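Local coordinates for ESX secretion system protein EccC (PDB 4NH0) that forms the cytoplasmic ATPase motor of a type VII (ESX) secretion system, binds the exported protein EsxB and might act as its translocase, at residues G623-G635 and R644-A656. Sequence-based numbering, arbitrary orientation.
Sequences GWEWRGRLHAVVG and RRDPYWLDLSGGA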
# COMPACT_ATOMS: atom_id res chain seq x y z
N GLY A 623 14.03 -19.92 -10.91
CA GLY A 623 15.12 -19.61 -11.81
C GLY A 623 15.03 -18.25 -12.47
O GLY A 623 15.86 -17.92 -13.33
N TRP A 624 14.04 -17.46 -12.09
CA TRP A 624 13.86 -16.14 -12.68
C TRP A 624 14.98 -15.19 -12.27
O TRP A 624 15.48 -15.26 -11.15
CB TRP A 624 12.51 -15.54 -12.28
CG TRP A 624 12.10 -14.37 -13.13
CD1 TRP A 624 12.54 -14.09 -14.39
CD2 TRP A 624 11.19 -13.33 -12.78
NE1 TRP A 624 11.95 -12.93 -14.85
CE2 TRP A 624 11.12 -12.45 -13.88
CE3 TRP A 624 10.42 -13.05 -11.65
CZ2 TRP A 624 10.31 -11.31 -13.88
CZ3 TRP A 624 9.62 -11.92 -11.65
CH2 TRP A 624 9.58 -11.07 -12.75
N GLU A 625 15.38 -14.33 -13.20
CA GLU A 625 16.43 -13.34 -12.95
C GLU A 625 16.04 -12.40 -11.82
O GLU A 625 16.88 -12.01 -11.01
CB GLU A 625 16.72 -12.55 -14.23
CG GLU A 625 17.08 -11.09 -14.00
CD GLU A 625 17.45 -10.38 -15.29
OE1 GLU A 625 17.03 -10.84 -16.37
OE2 GLU A 625 18.16 -9.35 -15.22
N TRP A 626 14.76 -12.04 -11.76
CA TRP A 626 14.29 -11.07 -10.78
C TRP A 626 13.70 -11.72 -9.53
O TRP A 626 12.78 -11.18 -8.92
CB TRP A 626 13.24 -10.15 -11.42
CG TRP A 626 13.83 -9.18 -12.38
CD1 TRP A 626 13.76 -9.23 -13.74
CD2 TRP A 626 14.61 -8.02 -12.06
NE1 TRP A 626 14.43 -8.16 -14.29
CE2 TRP A 626 14.97 -7.41 -13.28
CE3 TRP A 626 15.04 -7.44 -10.87
CZ2 TRP A 626 15.73 -6.25 -13.33
CZ3 TRP A 626 15.79 -6.29 -10.92
CH2 TRP A 626 16.13 -5.70 -12.15
N ARG A 627 14.24 -12.86 -9.14
CA ARG A 627 13.83 -13.50 -7.90
C ARG A 627 14.85 -13.23 -6.80
O ARG A 627 16.03 -13.55 -6.95
CB ARG A 627 13.65 -15.01 -8.08
CG ARG A 627 12.94 -15.68 -6.92
CD ARG A 627 13.49 -17.07 -6.66
NE ARG A 627 14.86 -17.01 -6.16
CZ ARG A 627 15.18 -16.80 -4.89
NH1 ARG A 627 14.23 -16.62 -3.98
NH2 ARG A 627 16.45 -16.76 -4.53
N GLY A 628 14.39 -12.63 -5.71
CA GLY A 628 15.27 -12.31 -4.60
C GLY A 628 16.11 -11.07 -4.85
O GLY A 628 17.20 -10.93 -4.31
N ARG A 629 15.58 -10.17 -5.67
CA ARG A 629 16.26 -8.92 -5.97
C ARG A 629 15.63 -7.77 -5.20
O ARG A 629 15.90 -6.60 -5.47
CB ARG A 629 16.21 -8.64 -7.48
CG ARG A 629 16.66 -9.81 -8.34
CD ARG A 629 18.17 -9.91 -8.42
NE ARG A 629 18.74 -8.91 -9.32
CZ ARG A 629 19.19 -7.72 -8.93
NH1 ARG A 629 19.14 -7.38 -7.65
NH2 ARG A 629 19.68 -6.87 -9.82
N LEU A 630 14.79 -8.13 -4.23
CA LEU A 630 14.04 -7.17 -3.42
C LEU A 630 13.17 -6.24 -4.26
O LEU A 630 12.89 -5.11 -3.87
CB LEU A 630 14.98 -6.34 -2.54
CG LEU A 630 15.43 -7.02 -1.25
CD1 LEU A 630 16.16 -6.03 -0.37
CD2 LEU A 630 14.23 -7.60 -0.51
N HIS A 631 12.74 -6.73 -5.42
CA HIS A 631 11.78 -6.01 -6.24
C HIS A 631 10.41 -6.66 -6.09
O HIS A 631 10.29 -7.88 -6.01
CB HIS A 631 12.20 -6.00 -7.70
CG HIS A 631 13.31 -5.04 -8.00
ND1 HIS A 631 14.58 -5.18 -7.47
CD2 HIS A 631 13.35 -3.92 -8.76
CE1 HIS A 631 15.35 -4.20 -7.90
NE2 HIS A 631 14.62 -3.42 -8.69
N ALA A 632 9.37 -5.84 -6.03
CA ALA A 632 8.01 -6.34 -5.85
C ALA A 632 7.04 -5.67 -6.80
O ALA A 632 7.05 -4.45 -6.97
CB ALA A 632 7.56 -6.13 -4.41
N VAL A 633 6.19 -6.48 -7.44
CA VAL A 633 5.16 -5.97 -8.32
C VAL A 633 3.88 -5.73 -7.52
O VAL A 633 3.47 -6.58 -6.74
CB VAL A 633 4.89 -6.93 -9.50
CG1 VAL A 633 4.66 -8.34 -9.00
CG2 VAL A 633 3.72 -6.44 -10.34
N VAL A 634 3.26 -4.57 -7.72
CA VAL A 634 2.13 -4.17 -6.90
C VAL A 634 0.83 -4.06 -7.69
O VAL A 634 -0.21 -4.55 -7.25
CB VAL A 634 2.42 -2.84 -6.18
CG1 VAL A 634 1.13 -2.07 -5.91
CG2 VAL A 634 3.18 -3.09 -4.89
N GLY A 635 0.88 -3.42 -8.86
CA GLY A 635 -0.32 -3.22 -9.64
C GLY A 635 -0.08 -3.01 -11.12
O GLY A 635 0.87 -3.53 -11.70
N ARG A 644 0.23 1.98 -23.82
CA ARG A 644 0.49 0.72 -23.12
C ARG A 644 0.13 0.84 -21.65
O ARG A 644 -0.22 1.92 -21.17
CB ARG A 644 1.95 0.31 -23.27
CG ARG A 644 2.93 1.20 -22.54
CD ARG A 644 4.35 0.69 -22.67
NE ARG A 644 5.28 1.44 -21.82
CZ ARG A 644 5.95 2.52 -22.22
NH1 ARG A 644 5.80 2.98 -23.45
NH2 ARG A 644 6.77 3.13 -21.38
N ARG A 645 0.20 -0.28 -20.94
CA ARG A 645 -0.02 -0.29 -19.51
C ARG A 645 1.04 -1.13 -18.82
O ARG A 645 1.14 -2.33 -19.04
CB ARG A 645 -1.42 -0.83 -19.18
CG ARG A 645 -2.56 0.07 -19.62
CD ARG A 645 -3.87 -0.68 -19.59
NE ARG A 645 -3.66 -2.12 -19.65
CZ ARG A 645 -4.59 -3.03 -19.38
NH1 ARG A 645 -5.81 -2.65 -19.03
NH2 ARG A 645 -4.30 -4.32 -19.46
N ASP A 646 1.82 -0.50 -17.96
CA ASP A 646 2.95 -1.16 -17.34
C ASP A 646 2.63 -1.73 -15.99
O ASP A 646 1.83 -1.18 -15.26
CB ASP A 646 4.07 -0.16 -17.16
CG ASP A 646 4.53 0.40 -18.44
OD1 ASP A 646 4.33 -0.24 -19.47
OD2 ASP A 646 5.11 1.50 -18.42
N PRO A 647 3.29 -2.82 -15.65
CA PRO A 647 3.27 -3.35 -14.30
C PRO A 647 4.03 -2.40 -13.41
O PRO A 647 4.97 -1.79 -13.86
CB PRO A 647 4.06 -4.63 -14.42
CG PRO A 647 3.94 -5.01 -15.84
CD PRO A 647 3.98 -3.72 -16.57
N TYR A 648 3.63 -2.28 -12.16
CA TYR A 648 4.21 -1.32 -11.26
C TYR A 648 5.18 -2.06 -10.42
O TYR A 648 4.81 -3.02 -9.78
CB TYR A 648 3.09 -0.83 -10.37
CG TYR A 648 3.38 0.42 -9.62
CD1 TYR A 648 4.55 1.10 -9.79
CD2 TYR A 648 2.47 0.92 -8.74
CE1 TYR A 648 4.80 2.26 -9.10
CE2 TYR A 648 2.72 2.07 -8.04
CZ TYR A 648 3.89 2.73 -8.23
OH TYR A 648 4.13 3.87 -7.54
N TRP A 649 6.43 -1.62 -10.39
CA TRP A 649 7.47 -2.34 -9.69
C TRP A 649 8.15 -1.44 -8.75
O TRP A 649 8.35 -0.26 -9.03
CB TRP A 649 8.50 -2.85 -10.65
CG TRP A 649 8.11 -4.11 -11.33
CD1 TRP A 649 7.57 -4.25 -12.58
CD2 TRP A 649 8.24 -5.45 -10.83
NE1 TRP A 649 7.35 -5.55 -12.86
CE2 TRP A 649 7.74 -6.32 -11.85
CE3 TRP A 649 8.70 -5.99 -9.67
CZ2 TRP A 649 7.71 -7.67 -11.71
CZ3 TRP A 649 8.67 -7.36 -9.54
CH2 TRP A 649 8.19 -8.18 -10.53
N LEU A 650 8.54 -2.00 -7.62
CA LEU A 650 9.15 -1.25 -6.55
C LEU A 650 10.55 -1.77 -6.29
O LEU A 650 10.77 -2.95 -6.31
CB LEU A 650 8.31 -1.40 -5.31
CG LEU A 650 7.13 -0.47 -5.13
CD1 LEU A 650 6.51 -0.13 -6.46
CD2 LEU A 650 6.10 -1.11 -4.24
N ASP A 651 11.48 -0.86 -6.05
CA ASP A 651 12.88 -1.21 -5.81
C ASP A 651 13.21 -0.99 -4.34
O ASP A 651 13.71 0.07 -3.96
CB ASP A 651 13.81 -0.39 -6.70
CG ASP A 651 15.22 -0.94 -6.73
OD1 ASP A 651 15.54 -1.84 -5.93
OD2 ASP A 651 16.02 -0.47 -7.57
N LEU A 652 12.94 -2.00 -3.52
CA LEU A 652 13.18 -1.90 -2.09
C LEU A 652 14.59 -2.37 -1.74
O LEU A 652 14.88 -2.69 -0.59
CB LEU A 652 12.15 -2.72 -1.31
CG LEU A 652 10.68 -2.49 -1.70
CD1 LEU A 652 9.76 -3.27 -0.78
CD2 LEU A 652 10.34 -1.01 -1.68
N SER A 653 15.46 -2.41 -2.74
CA SER A 653 16.82 -2.88 -2.56
C SER A 653 17.75 -1.80 -2.02
O SER A 653 18.96 -1.86 -2.21
CB SER A 653 17.38 -3.42 -3.88
OG SER A 653 18.75 -3.73 -3.76
N GLY A 654 17.17 -0.81 -1.33
CA GLY A 654 17.96 0.26 -0.75
C GLY A 654 17.51 1.63 -1.22
O GLY A 654 17.04 1.79 -2.35
N GLY A 655 17.65 2.62 -0.35
CA GLY A 655 17.24 3.98 -0.65
C GLY A 655 15.74 4.14 -0.53
O GLY A 655 15.25 4.83 0.36
N ALA A 656 15.01 3.50 -1.44
CA ALA A 656 13.55 3.54 -1.41
C ALA A 656 13.00 2.32 -0.70
O ALA A 656 11.87 1.89 -0.96
CB ALA A 656 13.00 3.64 -2.83
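The indole of W649 lies flat across the neighbouring strand, and V633 is the bump beneath it: CB of V633 sits 3.5 Å from the centroid of the six-membered ring, 6° off its normal, a CH-pi contact over the face. With CG of W649 anti to its own carbonyl carbon (chi1 -81°), the six-membered ring swings back against the A632-V633 peptide, CE3 lying 3.3 Å from C of A632, and its far corner, CH2, meets CH2 of W624 at the edge of that second indole, 3.9 Å away. Further along the same face, H631 fits as a slab between W626, whose CZ3 covers the centre of one imidazole face, and D651, whose CA lies over the other. Its ND1 donates to R629 O at 2.8 Å, which fixes the ring's rotation. Replacing H631 by an alanine would probably open a gap between W626 and D651 and leave R629 O without this donor. On the reverse face A632 and L650 pair, and CG2 of V634 nudges CD2 of L650 at 3.6 Å; helix 669-683 and strand 823-827 close over this side. The backbone bonds in both directions between A632 and L650, continued by V634 N to Y648 O, belong to an antiparallel beta hairpin, whose strand 644-651 edges the mixed sheet of the second FtsK P-loop ATPase domain.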